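Local coordinates for putative branched-chain amino acid ABC transporter (Chromobacterium violaceum, PDB 4PYR), which probably belongs to the LppC-type lipoproteins with a periplasmic-binding-protein fold, may act as an enzyme regulator, and can bind glutathione, at residues Y100-I105 with Y251-D256; A257-V262 with R274-T279; T279-L284 with E291-A296. One frame throughout, in Å; residues are numbered along the deposited sequence.

Interaction 1: Y100-I105 with Y251-D256. With GSH (glutathione), chain B.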
loop_
_atom_site.group_PDB
_atom_site.type_symbol
_atom_site.label_atom_id
_atom_site.label_comp_id
_atom_site.label_asym_id
_atom_site.label_seq_id
_atom_site.Cartn_x
_atom_site.Cartn_y
_atom_site.Cartn_z
ATOM N N TYR A 100 -15.210 -3.229 2.954
ATOM C CA TYR A 100 -13.986 -2.656 3.497
ATOM C C TYR A 100 -12.941 -2.683 2.371
ATOM O O TYR A 100 -13.151 -3.316 1.345
ATOM C CB TYR A 100 -13.450 -3.518 4.672
ATOM C CG TYR A 100 -14.437 -3.654 5.828
ATOM C CD1 TYR A 100 -14.410 -2.757 6.865
ATOM C CD2 TYR A 100 -15.343 -4.710 5.873
ATOM C CE1 TYR A 100 -15.340 -2.842 7.919
ATOM C CE2 TYR A 100 -16.258 -4.825 6.925
ATOM C CZ TYR A 100 -16.240 -3.901 7.936
ATOM O OH TYR A 100 -17.141 -4.012 8.991
ATOM N N SER A 101 -11.844 -1.966 2.579
ATOM C CA SER A 101 -10.753 -1.925 1.583
ATOM C C SER A 101 -9.423 -2.152 2.280
ATOM O O SER A 101 -9.201 -1.638 3.352
ATOM C CB SER A 101 -10.707 -0.555 0.868
ATOM O OG SER A 101 -9.561 -0.449 0.021
ATOM N N LEU A 102 -8.534 -2.906 1.627
ATOM C CA LEU A 102 -7.099 -2.914 1.956
ATOM C C LEU A 102 -6.375 -2.744 0.632
ATOM O O LEU A 102 -6.615 -3.502 -0.262
ATOM C CB LEU A 102 -6.661 -4.230 2.579
ATOM C CG LEU A 102 -5.150 -4.360 2.869
ATOM C CD1 LEU A 102 -4.642 -3.342 3.887
ATOM C CD2 LEU A 102 -4.802 -5.746 3.347
ATOM N N SER A 103 -5.512 -1.755 0.562
ATOM C CA SER A 103 -4.806 -1.457 -0.691
ATOM C C SER A 103 -3.447 -0.837 -0.391
ATOM O O SER A 103 -3.097 -0.598 0.764
ATOM C CB SER A 103 -5.661 -0.503 -1.563
ATOM O OG SER A 103 -5.634 0.817 -1.061
ATOM N N LEU A 104 -2.691 -0.569 -1.448
ATOM C CA LEU A 104 -1.375 0.031 -1.306
ATOM C C LEU A 104 -1.395 1.508 -1.686
ATOM O O LEU A 104 -0.408 2.031 -2.181
ATOM C CB LEU A 104 -0.374 -0.755 -2.181
ATOM C CG LEU A 104 -0.367 -2.245 -1.870
ATOM C CD1 LEU A 104 0.630 -2.938 -2.780
ATOM C CD2 LEU A 104 -0.082 -2.529 -0.390
ATOM N N ILE A 105 -2.484 2.204 -1.392
ATOM C CA ILE A 105 -2.633 3.613 -1.849
ATOM C C ILE A 105 -1.457 4.483 -1.471
ATOM O O ILE A 105 -1.089 4.629 -0.294
ATOM C CB ILE A 105 -3.904 4.310 -1.305
ATOM C CG1 ILE A 105 -4.093 4.108 0.201
ATOM C CG2 ILE A 105 -5.113 3.850 -2.071
ATOM C CD1 ILE A 105 -5.117 5.076 0.767
ATOM N N TYR A 251 2.032 -10.022 -3.054
ATOM C CA TYR A 251 2.054 -11.276 -2.295
ATOM C C TYR A 251 1.784 -11.001 -0.812
ATOM O O TYR A 251 0.927 -11.677 -0.178
ATOM C CB TYR A 251 3.433 -11.930 -2.487
ATOM C CG TYR A 251 3.673 -13.209 -1.717
ATOM C CD1 TYR A 251 3.238 -14.450 -2.213
ATOM C CD2 TYR A 251 4.362 -13.202 -0.506
ATOM C CE1 TYR A 251 3.503 -15.641 -1.527
ATOM C CE2 TYR A 251 4.611 -14.380 0.213
ATOM C CZ TYR A 251 4.202 -15.597 -0.298
ATOM O OH TYR A 251 4.457 -16.771 0.379
ATOM N N ALA A 252 2.449 -9.984 -0.280
ATOM C CA ALA A 252 2.291 -9.601 1.110
ATOM C C ALA A 252 0.875 -9.089 1.313
ATOM O O ALA A 252 0.289 -9.332 2.361
ATOM C CB ALA A 252 3.322 -8.559 1.524
ATOM N N LEU A 253 0.332 -8.397 0.324
ATOM C CA LEU A 253 -1.053 -7.912 0.408
ATOM C C LEU A 253 -1.979 -9.100 0.568
ATOM O O LEU A 253 -2.953 -9.042 1.347
ATOM C CB LEU A 253 -1.383 -7.089 -0.859
ATOM C CG LEU A 253 -2.799 -6.513 -0.899
ATOM C CD1 LEU A 253 -2.965 -5.464 0.163
ATOM C CD2 LEU A 253 -3.055 -5.945 -2.294
ATOM N N GLY A 254 -1.725 -10.163 -0.181
ATOM C CA GLY A 254 -2.488 -11.412 -0.063
ATOM C C GLY A 254 -2.454 -12.034 1.320
ATOM O O GLY A 254 -3.497 -12.481 1.866
ATOM N N ILE A 255 -1.260 -12.051 1.918
ATOM C CA ILE A 255 -1.123 -12.580 3.266
ATOM C C ILE A 255 -2.023 -11.770 4.184
ATOM O O ILE A 255 -2.795 -12.361 4.954
ATOM C CB ILE A 255 0.324 -12.505 3.761
ATOM C CG1 ILE A 255 1.149 -13.544 2.977
ATOM C CG2 ILE A 255 0.420 -12.690 5.271
ATOM C CD1 ILE A 255 2.618 -13.428 3.202
ATOM N N ASP A 256 -1.876 -10.471 4.211
ATOM C CA ASP A 256 -2.716 -9.666 5.151
ATOM C C ASP A 256 -4.210 -9.702 4.816
ATOM O O ASP A 256 -5.026 -9.587 5.745
ATOM C CB ASP A 256 -2.234 -8.235 5.221
ATOM C CG ASP A 256 -1.023 -8.055 6.118
ATOM O OD1 ASP A 256 -0.576 -9.003 6.805
ATOM O OD2 ASP A 256 -0.520 -6.932 6.159
HETATM N N1 GSH B . -7.983 7.312 -6.033
HETATM C CA1 GSH B . -6.791 7.355 -6.852
HETATM C C1 GSH B . -6.547 8.733 -7.431
HETATM O O11 GSH B . -6.467 9.741 -6.677
HETATM O O12 GSH B . -6.382 8.835 -8.670
HETATM C CB1 GSH B . -6.881 6.322 -7.982
HETATM C CG1 GSH B . -7.118 4.893 -7.495
HETATM C CD1 GSH B . -5.956 4.405 -6.684
HETATM O OE1 GSH B . -5.071 5.191 -6.378
HETATM N N2 GSH B . -5.998 3.092 -6.369
HETATM C CA2 GSH B . -4.987 2.362 -5.591
HETATM C C2 GSH B . -4.220 1.450 -6.501
HETATM O O2 GSH B . -4.142 1.968 -7.621
HETATM C CB2 GSH B . -5.665 1.603 -4.467
HETATM S SG2 GSH B . -7.212 2.386 -4.043
HETATM N N3 GSH B . -3.674 0.216 -6.187
HETATM C CA3 GSH B . -3.507 -0.504 -4.890
HETATM C C3 GSH B . -3.889 -1.987 -4.863
HETATM O O31 GSH B . -3.285 -2.796 -4.088
HETATM O O32 GSH B . -4.801 -2.378 -5.620
#
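L102 and L253 meet through their branched ends. L253 CD1 lies 3.6 Å from L102 CG and also touches L102 CD2, and the two side chains run past each other in opposite directions. The same L253 methyl is approached by L104 CD2 at 4.2 Å. L102 CD2 reaches further along the helix, to D256 CB at 4.0 Å. The contact across the two segments is therefore apolar. With CG anti to the backbone N (chi1 -180°), the branch of L253 points at the loop, and its two methyls part at CG. CD1 packs on the leucines, while CD2 comes 3.6 Å from O31 of the glutathione glycine carboxylate.

S103 points the other way, and its OG lies 3.5 Å from CB2 of the ligand cysteine. I105 N makes a weak hydrogen bond to S103 OG, and I105 CG2 comes 3.2 Å from the ligand sulfur SG2. Only CB of D256 meets L102; its carboxylate has other partners: T279 OG1, V278 N and R259 NH1. R137 NH2 makes a hydrogen bond to glutathione from outside both segments. The loop after strand 99-101 and helix 245-265 thus form part of the glutathione pocket in a periplasmic-binding-protein-like fold.

Interaction 2: A257-V262 with R274-T279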
loop_
_atom_site.group_PDB
_atom_site.type_symbol
_atom_site.label_atom_id
_atom_site.label_comp_id
_atom_site.label_asym_id
_atom_site.label_seq_id
_atom_site.Cartn_x
_atom_site.Cartn_y
_atom_site.Cartn_z
ATOM N N ALA A 257 -4.573 -9.903 3.553
ATOM C CA ALA A 257 -6.015 -9.989 3.175
ATOM C C ALA A 257 -6.606 -11.254 3.833
ATOM O O ALA A 257 -7.716 -11.218 4.382
ATOM C CB ALA A 257 -6.187 -10.031 1.650
ATOM N N TYR A 258 -5.873 -12.380 3.749
ATOM C CA TYR A 258 -6.253 -13.581 4.404
ATOM C C TYR A 258 -6.431 -13.306 5.912
ATOM O O TYR A 258 -7.471 -13.658 6.491
ATOM C CB TYR A 258 -5.214 -14.664 4.242
ATOM C CG TYR A 258 -5.584 -15.870 5.071
ATOM C CD1 TYR A 258 -6.361 -16.853 4.549
ATOM C CD2 TYR A 258 -5.121 -16.036 6.388
ATOM C CE1 TYR A 258 -6.687 -17.999 5.303
ATOM C CE2 TYR A 258 -5.459 -17.143 7.146
ATOM C CZ TYR A 258 -6.249 -18.104 6.600
ATOM O OH TYR A 258 -6.629 -19.205 7.345
ATOM N N ARG A 259 -5.436 -12.655 6.540
ATOM C CA ARG A 259 -5.468 -12.464 7.981
ATOM C C ARG A 259 -6.611 -11.588 8.415
ATOM O O ARG A 259 -7.260 -11.892 9.419
ATOM C CB ARG A 259 -4.159 -11.919 8.494
ATOM C CG ARG A 259 -2.971 -12.869 8.186
ATOM C CD ARG A 259 -1.580 -12.274 8.481
ATOM N NE ARG A 259 -1.404 -11.942 9.888
ATOM C CZ ARG A 259 -0.660 -10.973 10.382
ATOM N NH1 ARG A 259 0.017 -10.146 9.587
ATOM N NH2 ARG A 259 -0.568 -10.817 11.682
ATOM N N LEU A 260 -6.828 -10.507 7.679
ATOM C CA LEU A 260 -7.967 -9.602 7.967
ATOM C C LEU A 260 -9.298 -10.270 7.740
ATOM O O LEU A 260 -10.227 -10.095 8.553
ATOM C CB LEU A 260 -7.909 -8.345 7.131
ATOM C CG LEU A 260 -6.987 -7.260 7.570
ATOM C CD1 LEU A 260 -7.072 -6.153 6.518
ATOM C CD2 LEU A 260 -7.387 -6.725 8.915
ATOM N N ALA A 261 -9.416 -11.042 6.666
ATOM C CA ALA A 261 -10.659 -11.777 6.394
ATOM C C ALA A 261 -11.020 -12.669 7.541
ATOM O O ALA A 261 -12.189 -12.708 7.966
ATOM C CB ALA A 261 -10.527 -12.590 5.125
ATOM N N VAL A 262 -10.048 -13.383 8.093
ATOM C CA VAL A 262 -10.328 -14.262 9.226
ATOM C C VAL A 262 -10.866 -13.461 10.414
ATOM O O VAL A 262 -11.817 -13.889 11.060
ATOM C CB VAL A 262 -9.087 -15.078 9.652
ATOM C CG1 VAL A 262 -9.352 -15.810 10.936
ATOM C CG2 VAL A 262 -8.721 -16.063 8.538
ATOM N N ARG A 274 -7.883 -4.781 14.156
ATOM C CA ARG A 274 -6.552 -4.242 13.983
ATOM C C ARG A 274 -5.642 -5.427 13.673
ATOM O O ARG A 274 -5.957 -6.546 14.034
ATOM C CB ARG A 274 -6.076 -3.563 15.255
ATOM C CG ARG A 274 -7.003 -2.452 15.755
ATOM C CD ARG A 274 -6.239 -1.261 16.299
ATOM N NE ARG A 274 -7.118 -0.118 16.580
ATOM C CZ ARG A 274 -6.706 1.073 17.009
ATOM N NH1 ARG A 274 -5.420 1.307 17.228
ATOM N NH2 ARG A 274 -7.601 2.046 17.215
ATOM N N LEU A 275 -4.528 -5.187 12.990
ATOM C CA LEU A 275 -3.610 -6.269 12.623
ATOM C C LEU A 275 -2.166 -5.784 12.582
ATOM O O LEU A 275 -1.907 -4.728 12.051
ATOM C CB LEU A 275 -3.948 -6.796 11.221
ATOM C CG LEU A 275 -3.291 -8.118 10.773
ATOM C CD1 LEU A 275 -3.889 -9.259 11.554
ATOM C CD2 LEU A 275 -3.361 -8.389 9.274
ATOM N N ASP A 276 -1.253 -6.590 13.125
ATOM C CA ASP A 276 0.193 -6.431 12.887
ATOM C C ASP A 276 0.527 -7.012 11.509
ATOM O O ASP A 276 1.044 -8.137 11.368
ATOM C CB ASP A 276 1.043 -7.035 14.033
ATOM C CG ASP A 276 0.888 -8.550 14.205
ATOM O OD1 ASP A 276 -0.198 -9.087 13.945
ATOM O OD2 ASP A 276 1.875 -9.216 14.612
ATOM N N GLY A 277 0.154 -6.261 10.485
ATOM C CA GLY A 277 0.169 -6.740 9.141
ATOM C C GLY A 277 1.609 -6.870 8.648
ATOM O O GLY A 277 2.487 -6.099 9.054
ATOM N N VAL A 278 1.826 -7.841 7.789
ATOM C CA VAL A 278 3.108 -7.869 7.064
ATOM C C VAL A 278 3.233 -6.665 6.131
ATOM O O VAL A 278 4.348 -6.298 5.763
ATOM C CB VAL A 278 3.389 -9.177 6.312
ATOM C CG1 VAL A 278 3.398 -10.345 7.243
ATOM C CG2 VAL A 278 2.429 -9.393 5.131
ATOM N N THR A 279 2.098 -6.006 5.802
ATOM C CA THR A 279 2.110 -4.841 4.929
ATOM C C THR A 279 2.136 -3.558 5.742
ATOM O O THR A 279 2.250 -2.463 5.161
ATOM C CB THR A 279 0.877 -4.779 3.996
ATOM O OG1 THR A 279 -0.311 -4.534 4.792
ATOM C CG2 THR A 279 0.756 -5.995 3.162
#
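L275 lays its CD1 methyl over one face of the R259 guanidinium, 3.6 Å above the plane and offset toward the rim. Its other methyl, CD2, packs on R259 CB at 3.7 Å. This joins helix 245-265 to the outermost strand of the mixed sheet, 274-277, which runs nearly antiparallel to it (157°). D276 is the centre of an inverse gamma turn. That turn presents D276 O to the edge of the guanidinium. Both terminal nitrogens grip this one oxygen, NH1 at 2.9 Å and NH2 at 3.1 Å. The oxygen lies in the guanidinium plane, but both donors stand above the carbonyl plane, on the same face. The R259 chain bends at chi3 (62°) to bring the group there.

L260 supports the same leucine through CD2, 4.1 Å from L275 CB. R259 NH1 also comes close to V278 N, but both are donors. Both face the acceptor D256 OD1, which probably eases that approach. The D276 carboxylate adds a salt bridge, its plane turned 73° from the guanidinium. The underlying bond, R259 NH2 to D276 OD1 at 2.9 Å, is weak because it is strongly bent.

Interaction 3: T279-L284 with E291-A296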
loop_
_atom_site.group_PDB
_atom_site.type_symbol
_atom_site.label_atom_id
_atom_site.label_comp_id
_atom_site.label_asym_id
_atom_site.label_seq_id
_atom_site.Cartn_x
_atom_site.Cartn_y
_atom_site.Cartn_z
ATOM N N THR A 279 2.098 -6.006 5.802
ATOM C CA THR A 279 2.110 -4.841 4.929
ATOM C C THR A 279 2.136 -3.558 5.742
ATOM O O THR A 279 2.250 -2.463 5.161
ATOM C CB THR A 279 0.877 -4.779 3.996
ATOM O OG1 THR A 279 -0.311 -4.534 4.792
ATOM C CG2 THR A 279 0.756 -5.995 3.162
ATOM N N GLY A 280 2.046 -3.676 7.066
ATOM C CA GLY A 280 2.051 -2.539 7.978
ATOM C C GLY A 280 1.058 -2.784 9.093
ATOM O O GLY A 280 0.320 -3.767 9.051
ATOM N N ASP A 281 1.109 -1.948 10.113
ATOM C CA ASP A 281 0.120 -2.036 11.192
ATOM C C ASP A 281 -1.182 -1.483 10.633
ATOM O O ASP A 281 -1.195 -0.398 10.067
ATOM C CB ASP A 281 0.565 -1.262 12.432
ATOM C CG ASP A 281 1.486 -2.066 13.346
ATOM O OD1 ASP A 281 1.667 -3.286 13.179
ATOM O OD2 ASP A 281 2.015 -1.421 14.261
ATOM N N LEU A 282 -2.254 -2.258 10.744
ATOM C CA LEU A 282 -3.512 -1.952 10.111
ATOM C C LEU A 282 -4.595 -1.623 11.138
ATOM O O LEU A 282 -4.712 -2.258 12.168
ATOM C CB LEU A 282 -3.996 -3.151 9.319
ATOM C CG LEU A 282 -2.961 -3.744 8.372
ATOM C CD1 LEU A 282 -3.560 -4.867 7.582
ATOM C CD2 LEU A 282 -2.496 -2.677 7.422
ATOM N N LYS A 283 -5.381 -0.623 10.786
ATOM C CA LYS A 283 -6.579 -0.227 11.530
ATOM C C LYS A 283 -7.512 0.552 10.610
ATOM O O LYS A 283 -7.068 1.161 9.625
ATOM C CB LYS A 283 -6.213 0.579 12.774
ATOM C CG LYS A 283 -5.766 2.014 12.558
ATOM C CD LYS A 283 -5.662 2.735 13.916
ATOM C CE LYS A 283 -4.258 2.792 14.488
ATOM N NZ LYS A 283 -3.596 1.461 14.592
ATOM N N LEU A 284 -8.807 0.522 10.915
ATOM C CA LEU A 284 -9.784 1.074 9.992
ATOM C C LEU A 284 -9.750 2.589 10.091
ATOM O O LEU A 284 -9.712 3.153 11.205
ATOM C CB LEU A 284 -11.172 0.532 10.333
ATOM C CG LEU A 284 -12.203 0.356 9.249
ATOM C CD1 LEU A 284 -11.613 -0.399 8.070
ATOM C CD2 LEU A 284 -13.434 -0.361 9.778
ATOM N N GLU A 291 -6.058 1.509 7.034
ATOM C CA GLU A 291 -4.869 2.264 6.781
ATOM C C GLU A 291 -3.646 1.523 7.312
ATOM O O GLU A 291 -3.757 0.697 8.212
ATOM C CB GLU A 291 -5.002 3.689 7.278
ATOM C CG GLU A 291 -6.212 4.391 6.658
ATOM C CD GLU A 291 -6.488 5.755 7.245
ATOM O OE1 GLU A 291 -5.995 6.041 8.374
ATOM O OE2 GLU A 291 -7.210 6.535 6.565
ATOM N N ARG A 292 -2.511 1.764 6.670
ATOM C CA ARG A 292 -1.294 1.010 6.876
ATOM C C ARG A 292 -0.209 1.907 7.420
ATOM O O ARG A 292 0.264 2.815 6.724
ATOM C CB ARG A 292 -0.721 0.459 5.567
ATOM C CG ARG A 292 -1.448 -0.643 4.848
ATOM C CD ARG A 292 -0.536 -1.228 3.787
ATOM N NE ARG A 292 -0.128 -0.224 2.834
ATOM C CZ ARG A 292 1.102 -0.071 2.308
ATOM N NH1 ARG A 292 2.124 -0.827 2.671
ATOM N NH2 ARG A 292 1.287 0.888 1.436
ATOM N N GLN A 293 0.225 1.612 8.634
ATOM C CA GLN A 293 1.262 2.376 9.317
ATOM C C GLN A 293 2.559 1.616 9.108
ATOM O O GLN A 293 2.641 0.426 9.405
ATOM C CB GLN A 293 0.925 2.473 10.780
ATOM C CG GLN A 293 1.302 3.752 11.466
ATOM C CD GLN A 293 0.808 3.769 12.890
ATOM O OE1 GLN A 293 0.010 4.652 13.302
ATOM N NE2 GLN A 293 1.186 2.739 13.638
ATOM N N LEU A 294 3.574 2.300 8.582
ATOM C CA LEU A 294 4.765 1.621 8.090
ATOM C C LEU A 294 5.999 1.974 8.920
ATOM O O LEU A 294 6.173 3.129 9.320
ATOM C CB LEU A 294 5.084 2.025 6.653
ATOM C CG LEU A 294 4.016 1.721 5.606
ATOM C CD1 LEU A 294 4.536 2.203 4.260
ATOM C CD2 LEU A 294 3.674 0.254 5.549
ATOM N N PRO A 295 6.902 0.999 9.082
ATOM C CA PRO A 295 8.203 1.222 9.685
ATOM C C PRO A 295 9.164 1.955 8.694
ATOM O O PRO A 295 8.955 1.974 7.461
ATOM C CB PRO A 295 8.695 -0.197 9.953
ATOM C CG PRO A 295 8.087 -0.992 8.847
ATOM C CD PRO A 295 6.744 -0.377 8.603
ATOM N N ALA A 296 10.186 2.569 9.268
ATOM C CA ALA A 296 11.219 3.228 8.498
ATOM C C ALA A 296 12.398 2.319 8.340
ATOM O O ALA A 296 12.661 1.458 9.143
ATOM C CB ALA A 296 11.654 4.508 9.168
HETATM O O HOH W 1 3.174 1.081 13.704
#
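The guanidinium of R292 takes T279 O at its edge, and L104 CD2 sits against one of its faces. The NH1 bond to T279 O is 3.0 Å long and lies in the carbonyl plane, while the oxygen is tilted 16° from the guanidinium plane. NH2 turns to E109 in a salt bridge, so two partners fix the rotation of the group.

The segments belong to a beta hairpin, strands 280-284 and 290-298, within the mixed sheet. D281 and Q293 form a hydrogen-bonded antiparallel pair. Q293 N donates to D281 O at 2.8 Å, and D281 N returns a bond to Q293 O. K283 and E291 pair in the same way, but unevenly: E291 N to K283 O is 2.8 Å, whereas K283 N to E291 O is weak. L282 and R292 form the non-hydrogen-bonded pair between them. Their side chains lie alongside each other and point the same way, with L282 CD2 3.4 Å from R292 CG. This face is buried, and D256 and L260 of helix 245-265 touch L282 there.

The R292 side chain crosses T279 at about a right angle, its CD 3.5 Å from OG1. Beyond CD the bend at chi3 (-59°) turns the guanidinium so that NH1 faces T279 O. The T279 hydroxyl has its polar partner in D256. G280 brings its CA to 3.3 Å from Q293 O, with a positive phi that suits glycine.

The other face of the hairpin carries D281, K283, E291 and Q293. Here D281 and Q293 touch CB to CB. Their flat end groups are joined by one water, which donates to D281 OD2 at 2.8 Å and accepts from Q293 NE2 at 2.6 Å.

Overall arrangement
Interactions 1 and 2 follow each other along helix 245-265, their centres about 8 Å apart. The D256 carboxylate of interaction 1 reaches segment 274-279 of interaction 2 at 2.8 Å (D256 OD2 to T279 OG1). T279 belongs to both interaction 2 and interaction 3. These two are also joined through the sheet, where L275 O and L282 N are 2.8 Å apart. Interaction 1 reaches interaction 3 through L104, whose side chain is about 4 Å from that of R292. Only interaction 1 touches glutathione. The R292 side chain of interaction 3 is about 8 Å from the ligand, and the L260 side chain of interaction 2 about 12 Å.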